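Local structure of biliverdin reductase (5B3T) at residues V101-P106 against L128-I133; M113-Q118 against A310-L315; Q26-V31 against R288-A293. The protein probably reduces biliverdin with NAD(P)H in the heme-degrading pathway and binds NADP(+) through a Rossmann-fold domain of the Gfo/Idh/MocA family. All coordinates share one frame; numbering follows the deposited sequence.

Contact 1. Residues V101-P106 against L128-I133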
ATOM      1  N   VAL A 101     -13.991   7.801  -2.233  1.00 16.38           N
ATOM      2  CA  VAL A 101     -13.204   6.600  -1.970  1.00 16.91           C
ATOM      3  C   VAL A 101     -11.775   6.994  -1.622  1.00 17.41           C
ATOM      4  O   VAL A 101     -11.140   7.767  -2.349  1.00 16.90           O
ATOM      5  CB  VAL A 101     -13.215   5.632  -3.169  1.00 16.61           C
ATOM      6  CG1 VAL A 101     -12.334   4.424  -2.882  1.00 15.11           C
ATOM      7  CG2 VAL A 101     -14.635   5.188  -3.489  1.00 16.69           C
ATOM      8  N   VAL A 102     -11.278   6.469  -0.506  1.00 15.66           N
ATOM      9  CA  VAL A 102      -9.863   6.501  -0.167  1.00 16.38           C
ATOM     10  C   VAL A 102      -9.409   5.064   0.031  1.00 16.98           C
ATOM     11  O   VAL A 102     -10.069   4.293   0.738  1.00 16.25           O
ATOM     12  CB  VAL A 102      -9.582   7.341   1.093  1.00 15.39           C
ATOM     13  CG1 VAL A 102      -8.125   7.187   1.519  1.00 17.29           C
ATOM     14  CG2 VAL A 102      -9.918   8.801   0.841  1.00 15.69           C
ATOM     15  N   LEU A 103      -8.298   4.702  -0.600  1.00 15.67           N
ATOM     16  CA  LEU A 103      -7.753   3.358  -0.508  1.00 16.29           C
ATOM     17  C   LEU A 103      -6.345   3.395   0.060  1.00 15.27           C
ATOM     18  O   LEU A 103      -5.568   4.312  -0.229  1.00 15.75           O
ATOM     19  CB  LEU A 103      -7.709   2.668  -1.877  1.00 15.72           C
ATOM     20  CG  LEU A 103      -8.996   2.327  -2.626  1.00 16.29           C
ATOM     21  CD1 LEU A 103      -9.059   3.106  -3.927  1.00 14.91           C
ATOM     22  CD2 LEU A 103      -9.064   0.829  -2.895  1.00 14.24           C
ATOM     23  N   GLU A 104      -6.028   2.400   0.879  1.00 13.77           N
ATOM     24  CA  GLU A 104      -4.644   1.996   1.058  1.00 14.92           C
ATOM     25  C   GLU A 104      -4.274   1.117  -0.127  1.00 16.05           C
ATOM     26  O   GLU A 104      -4.998   0.170  -0.446  1.00 15.89           O
ATOM     27  CB  GLU A 104      -4.463   1.239   2.374  1.00 14.41           C
ATOM     28  CG  GLU A 104      -3.018   0.878   2.700  1.00 15.07           C
ATOM     29  CD  GLU A 104      -2.187   2.083   3.104  1.00 17.41           C
ATOM     30  OE1 GLU A 104      -2.774   3.157   3.357  1.00 17.76           O
ATOM     31  OE2 GLU A 104      -0.948   1.956   3.179  1.00 19.13           O
ATOM     32  N   TYR A 105      -3.179   1.455  -0.803  1.00 14.87           N
ATOM     33  CA  TYR A 105      -2.719   0.697  -1.965  1.00 15.35           C
ATOM     34  C   TYR A 105      -2.712  -0.796  -1.627  1.00 14.91           C
ATOM     35  O   TYR A 105      -2.304  -1.171  -0.532  1.00 15.16           O
ATOM     36  CB  TYR A 105      -1.328   1.171  -2.391  1.00 14.78           C
ATOM     37  CG  TYR A 105      -0.891   0.645  -3.733  1.00 14.53           C
ATOM     38  CD1 TYR A 105      -1.252   1.296  -4.905  1.00 14.03           C
ATOM     39  CD2 TYR A 105      -0.129  -0.512  -3.832  1.00 14.06           C
ATOM     40  CE1 TYR A 105      -0.861   0.814  -6.137  1.00 15.50           C
ATOM     41  CE2 TYR A 105       0.264  -1.004  -5.061  1.00 14.66           C
ATOM     42  CZ  TYR A 105      -0.102  -0.336  -6.209  1.00 14.56           C
ATOM     43  OH  TYR A 105       0.291  -0.822  -7.434  1.00 12.66           O
ATOM     44  N   PRO A 106      -3.153  -1.660  -2.560  1.00 14.38           N
ATOM     45  CA  PRO A 106      -3.399  -1.524  -4.002  1.00 13.31           C
ATOM     46  C   PRO A 106      -4.645  -0.757  -4.428  1.00 15.77           C
ATOM     47  O   PRO A 106      -5.635  -0.677  -3.698  1.00 13.77           O
ATOM     48  CB  PRO A 106      -3.524  -2.978  -4.454  1.00 14.70           C
ATOM     49  CG  PRO A 106      -4.157  -3.646  -3.289  1.00 14.24           C
ATOM     50  CD  PRO A 106      -3.561  -2.989  -2.070  1.00 14.17           C
ATOM     51  N   LEU A 128     -11.256   9.932  -5.690  1.00 18.15           N
ATOM     52  CA  LEU A 128     -10.581   8.637  -5.694  1.00 19.05           C
ATOM     53  C   LEU A 128      -9.138   8.898  -5.290  1.00 18.84           C
ATOM     54  O   LEU A 128      -8.348   9.407  -6.093  1.00 19.08           O
ATOM     55  CB  LEU A 128     -10.657   7.950  -7.057  1.00 16.69           C
ATOM     56  CG  LEU A 128      -9.883   6.631  -7.161  1.00 18.45           C
ATOM     57  CD1 LEU A 128     -10.458   5.585  -6.215  1.00 15.70           C
ATOM     58  CD2 LEU A 128      -9.883   6.114  -8.588  1.00 20.47           C
ATOM     59  N   HIS A 129      -8.805   8.568  -4.047  1.00 17.50           N
ATOM     60  CA  HIS A 129      -7.521   8.907  -3.451  1.00 17.31           C
ATOM     61  C   HIS A 129      -6.859   7.640  -2.934  1.00 18.32           C
ATOM     62  O   HIS A 129      -7.487   6.856  -2.215  1.00 16.16           O
ATOM     63  CB  HIS A 129      -7.711   9.921  -2.320  1.00 16.56           C
ATOM     64  CG  HIS A 129      -6.452  10.258  -1.584  1.00 18.83           C
ATOM     65  ND1 HIS A 129      -5.388  10.898  -2.180  1.00 19.47           N
ATOM     66  CD2 HIS A 129      -6.097  10.057  -0.293  1.00 18.55           C
ATOM     67  CE1 HIS A 129      -4.428  11.071  -1.288  1.00 20.96           C
ATOM     68  NE2 HIS A 129      -4.833  10.569  -0.136  1.00 20.70           N
ATOM     69  N   VAL A 130      -5.596   7.438  -3.304  1.00 16.64           N
ATOM     70  CA  VAL A 130      -4.841   6.253  -2.916  1.00 17.03           C
ATOM     71  C   VAL A 130      -3.509   6.695  -2.329  1.00 18.41           C
ATOM     72  O   VAL A 130      -2.808   7.524  -2.921  1.00 18.71           O
ATOM     73  CB  VAL A 130      -4.605   5.303  -4.107  1.00 17.30           C
ATOM     74  CG1 VAL A 130      -3.824   4.070  -3.659  1.00 15.13           C
ATOM     75  CG2 VAL A 130      -5.922   4.904  -4.747  1.00 17.09           C
ATOM     76  N   GLU A 131      -3.163   6.144  -1.170  1.00 17.02           N
ATOM     77  CA  GLU A 131      -1.830   6.286  -0.607  1.00 17.96           C
ATOM     78  C   GLU A 131      -1.304   4.914  -0.213  1.00 16.98           C
ATOM     79  O   GLU A 131      -2.044   3.927  -0.158  1.00 14.93           O
ATOM     80  CB  GLU A 131      -1.810   7.232   0.602  1.00 18.25           C
ATOM     81  CG  GLU A 131      -1.160   8.588   0.325  1.00 20.65           C
ATOM     82  CD  GLU A 131       0.324   8.498  -0.034  1.00 25.24           C
ATOM     83  OE1 GLU A 131       0.919   7.403   0.060  1.00 21.96           O
ATOM     84  OE2 GLU A 131       0.903   9.540  -0.411  1.00 31.52           O
ATOM     85  N   HIS A 132      -0.002   4.863   0.060  1.00 17.23           N
ATOM     86  CA  HIS A 132       0.683   3.627   0.443  1.00 16.62           C
ATOM     87  C   HIS A 132       1.577   3.979   1.630  1.00 16.89           C
ATOM     88  O   HIS A 132       2.758   4.293   1.460  1.00 16.79           O
ATOM     89  CB  HIS A 132       1.473   3.056  -0.725  1.00 15.18           C
ATOM     90  CG  HIS A 132       1.891   1.631  -0.538  1.00 16.13           C
ATOM     91  ND1 HIS A 132       2.770   0.997  -1.388  1.00 15.29           N
ATOM     92  CD2 HIS A 132       1.548   0.715   0.400  1.00 15.80           C
ATOM     93  CE1 HIS A 132       2.950  -0.248  -0.984  1.00 15.71           C
ATOM     94  NE2 HIS A 132       2.221  -0.443   0.100  1.00 16.96           N
ATOM     95  N   ILE A 133       1.000   3.930   2.833  1.00 15.77           N
ATOM     96  CA  ILE A 133       1.654   4.409   4.042  1.00 16.70           C
ATOM     97  C   ILE A 133       1.924   3.283   5.030  1.00 16.89           C
ATOM     98  O   ILE A 133       2.937   3.303   5.737  1.00 15.07           O
ATOM     99  CB  ILE A 133       0.818   5.526   4.708  1.00 16.09           C
ATOM    100  CG1 ILE A 133       0.643   6.702   3.749  1.00 17.31           C
ATOM    101  CG2 ILE A 133       1.462   5.997   6.007  1.00 16.91           C
ATOM    102  CD1 ILE A 133      -0.353   7.742   4.221  1.00 18.19           C
TER

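Contact 2. Residues M113-Q118 against A310-L315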
ATOM      1  N   MET A 113      -8.094  -1.670 -14.955  1.00 17.35           N
ATOM      2  CA  MET A 113      -9.091  -1.428 -13.917  1.00 17.10           C
ATOM      3  C   MET A 113      -8.799  -0.134 -13.169  1.00 17.60           C
ATOM      4  O   MET A 113      -9.720   0.636 -12.868  1.00 16.10           O
ATOM      5  CB  MET A 113      -9.144  -2.611 -12.952  1.00 18.76           C
ATOM      6  CG  MET A 113     -10.195  -2.471 -11.864  1.00 18.19           C
ATOM      7  SD  MET A 113     -11.869  -2.345 -12.524  1.00 25.61           S
ATOM      8  CE  MET A 113     -12.838  -2.723 -11.064  1.00 21.84           C
ATOM      9  N   GLY A 114      -7.525   0.130 -12.872  1.00 16.85           N
ATOM     10  CA  GLY A 114      -7.175   1.381 -12.219  1.00 15.94           C
ATOM     11  C   GLY A 114      -7.559   2.593 -13.043  1.00 17.76           C
ATOM     12  O   GLY A 114      -8.015   3.604 -12.503  1.00 16.66           O
ATOM     13  N   LYS A 115      -7.388   2.507 -14.364  1.00 17.52           N
ATOM     14  CA  LYS A 115      -7.802   3.602 -15.234  1.00 19.72           C
ATOM     15  C   LYS A 115      -9.321   3.689 -15.322  1.00 18.91           C
ATOM     16  O   LYS A 115      -9.883   4.789 -15.367  1.00 19.78           O
ATOM     17  CB  LYS A 115      -7.191   3.425 -16.622  1.00 18.45           C
ATOM     18  CG  LYS A 115      -5.675   3.459 -16.630  1.00 19.94           C
ATOM     19  CD  LYS A 115      -5.148   4.848 -16.318  1.00 19.21           C
ATOM     20  CE  LYS A 115      -5.376   5.787 -17.490  1.00 20.52           C
ATOM     21  NZ  LYS A 115      -4.986   7.184 -17.168  1.00 20.95           N
ATOM     22  N   LYS A 116      -9.999   2.538 -15.353  1.00 17.10           N
ATOM     23  CA  LYS A 116     -11.458   2.536 -15.360  1.00 20.49           C
ATOM     24  C   LYS A 116     -12.010   3.163 -14.086  1.00 19.42           C
ATOM     25  O   LYS A 116     -13.028   3.865 -14.121  1.00 19.80           O
ATOM     26  CB  LYS A 116     -11.975   1.108 -15.531  1.00 19.69           C
ATOM     27  CG  LYS A 116     -13.492   0.989 -15.614  1.00 23.76           C
ATOM     28  CD  LYS A 116     -13.916  -0.462 -15.791  1.00 25.77           C
ATOM     29  CE  LYS A 116     -15.427  -0.591 -15.888  1.00 32.00           C
ATOM     30  NZ  LYS A 116     -15.852  -2.002 -16.100  1.00 37.48           N
ATOM     31  N   LEU A 117     -11.343   2.930 -12.953  1.00 19.60           N
ATOM     32  CA  LEU A 117     -11.751   3.568 -11.704  1.00 18.26           C
ATOM     33  C   LEU A 117     -11.508   5.071 -11.745  1.00 18.54           C
ATOM     34  O   LEU A 117     -12.329   5.853 -11.251  1.00 18.45           O
ATOM     35  CB  LEU A 117     -11.001   2.949 -10.523  1.00 15.92           C
ATOM     36  CG  LEU A 117     -11.306   1.498 -10.161  1.00 16.52           C
ATOM     37  CD1 LEU A 117     -10.365   1.013  -9.067  1.00 16.30           C
ATOM     38  CD2 LEU A 117     -12.744   1.379  -9.721  1.00 16.94           C
ATOM     39  N   GLN A 118     -10.373   5.489 -12.309  1.00 17.69           N
ATOM     40  CA  GLN A 118     -10.059   6.910 -12.406  1.00 20.90           C
ATOM     41  C   GLN A 118     -11.098   7.641 -13.249  1.00 21.33           C
ATOM     42  O   GLN A 118     -11.585   8.712 -12.867  1.00 23.61           O
ATOM     43  CB  GLN A 118      -8.660   7.083 -12.997  1.00 20.30           C
ATOM     44  CG  GLN A 118      -8.240   8.516 -13.251  1.00 23.78           C
ATOM     45  CD  GLN A 118      -6.960   8.597 -14.061  1.00 24.67           C
ATOM     46  OE1 GLN A 118      -6.780   7.857 -15.030  1.00 22.23           O
ATOM     47  NE2 GLN A 118      -6.062   9.490 -13.665  1.00 24.69           N
ATOM     48  N   ALA A 310       0.830   8.386  -9.201  1.00 19.39           N
ATOM     49  CA  ALA A 310       1.862   7.586  -8.548  1.00 19.74           C
ATOM     50  C   ALA A 310       1.392   6.154  -8.321  1.00 17.67           C
ATOM     51  O   ALA A 310       2.159   5.204  -8.517  1.00 18.00           O
ATOM     52  CB  ALA A 310       2.272   8.232  -7.227  1.00 19.74           C
ATOM     53  N   SER A 311       0.135   5.979  -7.906  1.00 17.29           N
ATOM     54  CA  SER A 311      -0.395   4.632  -7.718  1.00 16.80           C
ATOM     55  C   SER A 311      -0.668   3.947  -9.050  1.00 17.54           C
ATOM     56  O   SER A 311      -0.567   2.717  -9.143  1.00 14.78           O
ATOM     57  CB  SER A 311      -1.668   4.679  -6.875  1.00 17.54           C
ATOM     58  OG  SER A 311      -1.389   5.151  -5.570  1.00 17.76           O
ATOM     59  N   LEU A 312      -1.017   4.717 -10.085  1.00 16.78           N
ATOM     60  CA  LEU A 312      -1.207   4.129 -11.406  1.00 16.65           C
ATOM     61  C   LEU A 312       0.104   3.592 -11.962  1.00 15.76           C
ATOM     62  O   LEU A 312       0.124   2.533 -12.600  1.00 15.22           O
ATOM     63  CB  LEU A 312      -1.812   5.150 -12.368  1.00 17.21           C
ATOM     64  CG  LEU A 312      -3.319   5.390 -12.283  1.00 19.48           C
ATOM     65  CD1 LEU A 312      -3.719   6.525 -13.213  1.00 19.75           C
ATOM     66  CD2 LEU A 312      -4.083   4.118 -12.623  1.00 19.02           C
ATOM     67  N   TYR A 313       1.211   4.304 -11.735  1.00 15.48           N
ATOM     68  CA  TYR A 313       2.487   3.818 -12.247  1.00 17.73           C
ATOM     69  C   TYR A 313       2.956   2.589 -11.479  1.00 14.87           C
ATOM     70  O   TYR A 313       3.488   1.647 -12.076  1.00 14.52           O
ATOM     71  CB  TYR A 313       3.557   4.905 -12.196  1.00 17.04           C
ATOM     72  CG  TYR A 313       4.835   4.424 -12.839  1.00 18.09           C
ATOM     73  CD1 TYR A 313       4.844   4.027 -14.169  1.00 17.33           C
ATOM     74  CD2 TYR A 313       6.018   4.328 -12.117  1.00 17.40           C
ATOM     75  CE1 TYR A 313       5.992   3.569 -14.770  1.00 17.00           C
ATOM     76  CE2 TYR A 313       7.181   3.867 -12.714  1.00 17.89           C
ATOM     77  CZ  TYR A 313       7.157   3.489 -14.043  1.00 18.66           C
ATOM     78  OH  TYR A 313       8.299   3.027 -14.651  1.00 19.36           O
ATOM     79  N   ALA A 314       2.782   2.590 -10.154  1.00 14.64           N
ATOM     80  CA  ALA A 314       3.088   1.400  -9.369  1.00 14.79           C
ATOM     81  C   ALA A 314       2.296   0.203  -9.876  1.00 16.11           C
ATOM     82  O   ALA A 314       2.808  -0.922  -9.921  1.00 13.86           O
ATOM     83  CB  ALA A 314       2.795   1.657  -7.891  1.00 15.31           C
ATOM     84  N   LEU A 315       1.045   0.436 -10.278  1.00 14.60           N
ATOM     85  CA  LEU A 315       0.235  -0.619 -10.873  1.00 14.42           C
ATOM     86  C   LEU A 315       0.812  -1.066 -12.211  1.00 15.20           C
ATOM     87  O   LEU A 315       0.837  -2.264 -12.514  1.00 16.86           O
ATOM     88  CB  LEU A 315      -1.205  -0.123 -11.024  1.00 17.20           C
ATOM     89  CG  LEU A 315      -2.331  -1.035 -11.511  1.00 18.64           C
ATOM     90  CD1 LEU A 315      -2.245  -2.427 -10.898  1.00 16.28           C
ATOM     91  CD2 LEU A 315      -3.671  -0.380 -11.186  1.00 16.78           C
TER

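Contact 3. Residues Q26-V31 against R288-A293. With PO4 (phosphate ion), chain E.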
ATOM      1  N   GLN A  26      -7.394   1.195  11.215  1.00 17.01           N
ATOM      2  CA  GLN A  26      -7.387   1.703  12.583  1.00 18.87           C
ATOM      3  C   GLN A  26      -6.847   3.129  12.640  1.00 19.77           C
ATOM      4  O   GLN A  26      -7.413   3.987  13.325  1.00 18.88           O
ATOM      5  CB  GLN A  26      -6.571   0.771  13.481  1.00 19.21           C
ATOM      6  CG  GLN A  26      -7.222  -0.586  13.700  1.00 17.84           C
ATOM      7  CD  GLN A  26      -6.298  -1.588  14.368  1.00 22.22           C
ATOM      8  OE1 GLN A  26      -5.473  -1.226  15.207  1.00 24.20           O
ATOM      9  NE2 GLN A  26      -6.431  -2.856  13.995  1.00 18.91           N
ATOM     10  N   ARG A  27      -5.752   3.400  11.922  1.00 17.63           N
ATOM     11  CA  ARG A  27      -5.198   4.751  11.900  1.00 18.66           C
ATOM     12  C   ARG A  27      -6.187   5.747  11.309  1.00 19.10           C
ATOM     13  O   ARG A  27      -6.348   6.856  11.832  1.00 18.49           O
ATOM     14  CB  ARG A  27      -3.887   4.774  11.114  1.00 19.82           C
ATOM     15  CG  ARG A  27      -2.763   3.983  11.760  1.00 20.21           C
ATOM     16  CD  ARG A  27      -2.571   4.412  13.200  1.00 21.48           C
ATOM     17  NE  ARG A  27      -1.347   3.873  13.782  1.00 27.44           N
ATOM     18  CZ  ARG A  27      -1.108   3.820  15.088  1.00 24.96           C
ATOM     19  NH1 ARG A  27      -2.021   4.261  15.943  1.00 24.98           N
ATOM     20  NH2 ARG A  27       0.032   3.316  15.540  1.00 24.85           N
ATOM     21  N   ARG A  28      -6.853   5.373  10.214  1.00 18.11           N
ATOM     22  CA  ARG A  28      -7.870   6.245   9.631  1.00 18.89           C
ATOM     23  C   ARG A  28      -9.020   6.463  10.606  1.00 20.00           C
ATOM     24  O   ARG A  28      -9.503   7.589  10.773  1.00 20.98           O
ATOM     25  CB  ARG A  28      -8.387   5.647   8.322  1.00 17.90           C
ATOM     26  CG  ARG A  28      -7.337   5.484   7.233  1.00 18.83           C
ATOM     27  CD  ARG A  28      -7.011   6.793   6.540  1.00 16.12           C
ATOM     28  NE  ARG A  28      -6.162   6.575   5.371  1.00 15.14           N
ATOM     29  CZ  ARG A  28      -5.702   7.544   4.588  1.00 17.67           C
ATOM     30  NH1 ARG A  28      -6.006   8.809   4.845  1.00 16.90           N
ATOM     31  NH2 ARG A  28      -4.937   7.249   3.545  1.00 17.62           N
ATOM     32  N   ALA A  29      -9.472   5.388  11.260  1.00 18.55           N
ATOM     33  CA  ALA A  29     -10.584   5.499  12.198  1.00 20.53           C
ATOM     34  C   ALA A  29     -10.243   6.432  13.353  1.00 21.02           C
ATOM     35  O   ALA A  29     -11.092   7.210  13.801  1.00 21.51           O
ATOM     36  CB  ALA A  29     -10.965   4.117  12.728  1.00 20.19           C
ATOM     37  N   GLU A  30      -9.003   6.367  13.844  1.00 20.65           N
ATOM     38  CA  GLU A  30      -8.605   7.222  14.959  1.00 22.31           C
ATOM     39  C   GLU A  30      -8.728   8.699  14.597  1.00 22.86           C
ATOM     40  O   GLU A  30      -9.223   9.500  15.398  1.00 23.37           O
ATOM     41  CB  GLU A  30      -7.179   6.884  15.394  1.00 22.18           C
ATOM     42  CG  GLU A  30      -7.044   5.528  16.078  1.00 22.15           C
ATOM     43  CD  GLU A  30      -5.600   5.111  16.292  1.00 22.68           C
ATOM     44  OE1 GLU A  30      -4.703   5.687  15.641  1.00 24.27           O
ATOM     45  OE2 GLU A  30      -5.362   4.202  17.114  1.00 23.10           O
ATOM     46  N   VAL A  31      -8.306   9.075  13.390  1.00 21.61           N
ATOM     47  CA  VAL A  31      -8.329  10.483  13.006  1.00 22.44           C
ATOM     48  C   VAL A  31      -9.733  10.924  12.608  1.00 23.31           C
ATOM     49  O   VAL A  31     -10.150  12.046  12.914  1.00 24.40           O
ATOM     50  CB  VAL A  31      -7.307  10.741  11.882  1.00 22.50           C
ATOM     51  CG1 VAL A  31      -7.344  12.203  11.452  1.00 22.50           C
ATOM     52  CG2 VAL A  31      -5.905  10.348  12.337  1.00 22.09           C
ATOM     53  N   ARG A 288      -2.343  10.652   9.616  1.00 16.49           N
ATOM     54  CA  ARG A 288      -3.142  11.777  10.090  1.00 19.40           C
ATOM     55  C   ARG A 288      -3.085  12.944   9.113  1.00 20.37           C
ATOM     56  O   ARG A 288      -4.120  13.531   8.774  1.00 19.54           O
ATOM     57  CB  ARG A 288      -2.677  12.217  11.478  1.00 21.21           C
ATOM     58  CG  ARG A 288      -3.456  13.417  12.003  1.00 24.67           C
ATOM     59  CD  ARG A 288      -3.100  13.757  13.436  1.00 28.15           C
ATOM     60  NE  ARG A 288      -3.889  14.885  13.920  1.00 29.86           N
ATOM     61  CZ  ARG A 288      -4.101  15.157  15.204  1.00 34.72           C
ATOM     62  NH1 ARG A 288      -3.582  14.377  16.143  1.00 34.52           N
ATOM     63  NH2 ARG A 288      -4.836  16.206  15.549  1.00 37.16           N
ATOM     64  N   GLN A 289      -1.883  13.298   8.649  1.00 18.22           N
ATOM     65  CA  GLN A 289      -1.760  14.387   7.683  1.00 20.90           C
ATOM     66  C   GLN A 289      -2.539  14.084   6.410  1.00 19.74           C
ATOM     67  O   GLN A 289      -3.196  14.968   5.850  1.00 20.85           O
ATOM     68  CB  GLN A 289      -0.288  14.646   7.359  1.00 21.27           C
ATOM     69  CG  GLN A 289       0.547  15.094   8.551  1.00 23.95           C
ATOM     70  CD  GLN A 289      -0.137  16.176   9.369  1.00 31.98           C
ATOM     71  OE1 GLN A 289      -0.381  16.006  10.565  1.00 36.06           O
ATOM     72  NE2 GLN A 289      -0.450  17.295   8.726  1.00 30.95           N
ATOM     73  N   ASP A 290      -2.484  12.836   5.939  1.00 17.97           N
ATOM     74  CA  ASP A 290      -3.220  12.478   4.732  1.00 17.81           C
ATOM     75  C   ASP A 290      -4.725  12.524   4.968  1.00 18.57           C
ATOM     76  O   ASP A 290      -5.474  13.032   4.127  1.00 16.75           O
ATOM     77  CB  ASP A 290      -2.800  11.096   4.242  1.00 18.67           C
ATOM     78  CG  ASP A 290      -3.378  10.766   2.882  1.00 20.63           C
ATOM     79  OD1 ASP A 290      -2.826  11.247   1.870  1.00 21.15           O
ATOM     80  OD2 ASP A 290      -4.389  10.033   2.827  1.00 20.29           O
ATOM     81  N   THR A 291      -5.183  12.002   6.108  1.00 17.79           N
ATOM     82  CA  THR A 291      -6.607  12.055   6.421  1.00 18.64           C
ATOM     83  C   THR A 291      -7.090  13.495   6.526  1.00 19.28           C
ATOM     84  O   THR A 291      -8.167  13.836   6.024  1.00 18.13           O
ATOM     85  CB  THR A 291      -6.894  11.304   7.723  1.00 17.77           C
ATOM     86  OG1 THR A 291      -6.445   9.952   7.604  1.00 16.53           O
ATOM     87  CG2 THR A 291      -8.390  11.307   8.019  1.00 19.60           C
ATOM     88  N   GLU A 292      -6.299  14.359   7.167  1.00 18.35           N
ATOM     89  CA  GLU A 292      -6.695  15.756   7.302  1.00 19.75           C
ATOM     90  C   GLU A 292      -6.693  16.465   5.953  1.00 21.24           C
ATOM     91  O   GLU A 292      -7.536  17.335   5.703  1.00 22.00           O
ATOM     92  CB  GLU A 292      -5.780  16.465   8.301  1.00 20.18           C
ATOM     93  CG  GLU A 292      -5.974  15.983   9.732  1.00 22.33           C
ATOM     94  CD  GLU A 292      -5.010  16.622  10.714  1.00 24.00           C
ATOM     95  OE1 GLU A 292      -4.025  17.244  10.270  1.00 23.42           O
ATOM     96  OE2 GLU A 292      -5.245  16.501  11.936  1.00 26.00           O
ATOM     97  N   ALA A 293      -5.761  16.102   5.066  1.00 17.33           N
ATOM     98  CA  ALA A 293      -5.777  16.660   3.718  1.00 19.26           C
ATOM     99  C   ALA A 293      -7.034  16.241   2.967  1.00 21.12           C
ATOM    100  O   ALA A 293      -7.631  17.045   2.239  1.00 19.60           O
ATOM    101  CB  ALA A 293      -4.523  16.230   2.957  1.00 21.40           C
TER
HETATM  102  P   PO4 E 403      -5.267  16.111  19.242  1.00 55.13           P
HETATM  103  O1  PO4 E 403      -4.453  16.985  20.166  1.00 48.66           O
HETATM  104  O2  PO4 E 403      -6.547  15.703  19.932  1.00 54.44           O
HETATM  105  O3  PO4 E 403      -4.474  14.876  18.886  1.00 47.66           O
HETATM  106  O4  PO4 E 403      -5.594  16.879  17.984  1.00 51.72           O

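Contact 1. Residues V101-P106 against L128-I133
Glu-104 OE2 accepts a hydrogen bond from Ile-133 N, 2.8 Å away, just past the end of the paired strands. The two strands are neighbours in the parallel sheet of the Rossmann domain and are joined by helix 111-124 as a beta-alpha-beta crossover. Strand 128-131 lies at the border of that sheet. Backbone bonds pass alternately between them: His-129 N to Val-101 O, Leu-103 N to His-129 O, Glu-131 N to Leu-103 O and Tyr-105 N to Glu-131 O.

Val-101, Leu-103, Leu-128 and Val-130 share one face of the sheet. Leu-103 CD1 touches both Leu-128 CD1 and Val-130 CG2, 3.7 Å from each. On the face of Val-102 and Glu-104, Val-102 CG1 meets the edge of the His-129 ring near CD2, at 4.0 Å. The far end of that ring is held by Asp-290, which accepts from NE2.

Glu-104 leaves with CG opposite its backbone N (chi1 -175°) and then bends at chi2 (72°). The bend turns the carboxylate across to the chain beyond strand 128-131. Ile-133 N comes in on the syn side of OE2, 22° out of the carboxylate plane. The same oxygen also takes the N-H of Glu-134, which should help fix the turn of the carboxylate.

Tyr-105 belongs to the NADP(+) site and is followed by a cis peptide bond to Pro-106. Val-130 CG1 lies at the edge of its ring, near the plane. The Tyr-105 and His-132 rings are inclined to each other, with centroids 5.3 Å apart. Ser-187 OG is hydrogen-bonded to His-132 ND1. Tyr-105 CB sits over one face of the imidazole, 4.1 Å from its centroid, while Glu-104 OE2 lies at the imidazole edge, 3.9 Å from CD2.

Contact 2. Residues M113-Q118 against A310-L315
Lys-115 NZ donates to Gln-118 OE1 at 2.9 Å, and this bonded pair lies across the end of Leu-312 from the other helix. The donor lies in the carbonyl plane of the amide, on a lone pair of OE1. Lys-115 bends at chi2 and chi3 (-69° and -72°), which folds its chain back toward Gln-118 and brings its CD against the leucine. Gln-118 runs extended beyond CG. Both side chains cross Leu-312 at about a right angle.

The two methyls of Leu-312 share Lys-115 CD but otherwise differ. CD1 also touches the amide end of Gln-118, lying 3.8 Å from OE1. CD2 reaches the backbone, 3.8 Å from Gly-114 C.

Helix 111-124 is the crossover helix of the last beta-alpha-beta unit of the Rossmann sheet. Helix 309-325 comes from the C-terminal part of the chain and runs nearly antiparallel to it, with segment axes at 159° and 10.5 Å apart. Gly-114 is the point of nearest backbone approach, its CA 6.6 Å from Leu-312 CA. With no side chain there, both leucines can rest close to the main chain of the crossover helix.

Gln-118 also packs on Leu-308, in the loop before helix 309-325. One turn on from Leu-312, Leu-315 CD2 lies 4.1 Å from Gly-114 CA.

Contact 3. Residues Q26-V31 against R288-A293
One carboxylate oxygen, Asp-290 OD2, takes both terminal nitrogens of Arg-28 in an end-on salt bridge, instead of each nitrogen finding its own oxygen. NH1 and NH2 are each 2.9 Å from OD2. The oxygen lies close to the guanidinium plane, but the carboxylate is turned 67° against that plane. NH1 therefore meets the anti lone pair of OD2, while NH2 approaches from above the carboxylate plane. The other oxygen is taken up by the sheet, so the carboxylate is held through both.

Arg-28 NH1 has a second acceptor in Thr-291 OG1, 3.0 Å away and tilted from the guanidinium plane. Thr-291 OG1 is itself hydrogen-bonded to the carbonyl of Phe-287, one turn back in its helix. A bend at chi2 (-78°) carries the arginine chain past the threonine to Asp-290. Arg-28 and Asp-290 are both buried, so their charges probably satisfy each other away from solvent.

Helix 23-34 follows the first strand of the Rossmann domain, and a sequence consistent with the GxGxxA pattern of Rossmann folds runs into its first turn. Here the helix packs on helix 283-300, from the C-terminal part of the chain, at a crossing angle of -56°. Arg-28 lies near Ala-24, a residue of the NADP(+) site.

Val-31 makes the apolar half of the contact and points at the other helix. Its CG1 meets Thr-291 CG2 at 3.7 Å, and its CG2 rests against Arg-288 CB at 3.8 Å. Beyond that methylene, Arg-288 runs out fully extended. Its NE makes a salt bridge with Glu-292 OE2 of the same helix, at 2.9 Å. NH1 and NH2 hold O3 and O4 of a phosphate ion, probably from the crystallisation liquor, with NH2 2.6 Å from O4.

In the fold
Contact 1 lies nearest the centre of the chain, in the Rossmann sheet. Contacts 2 and 3 are centred about 11 and 12 Å from it, and about 22 Å from each other. Helix 111-124 of contact 2 connects the two strands of contact 1. Helices 283-300 and 309-325 follow each other in the chain and bring its C-terminal part back to the Rossmann domain. Contact 1 is nested inside the loop closed by contact 3, whereas contact 2 crosses both. Asp-290 ties contact 3 to contact 1 through His-129, and Tyr-105 packs on Leu-315 of contact 2. The returning helices therefore cover strand 128-131 beside the NADP(+) site.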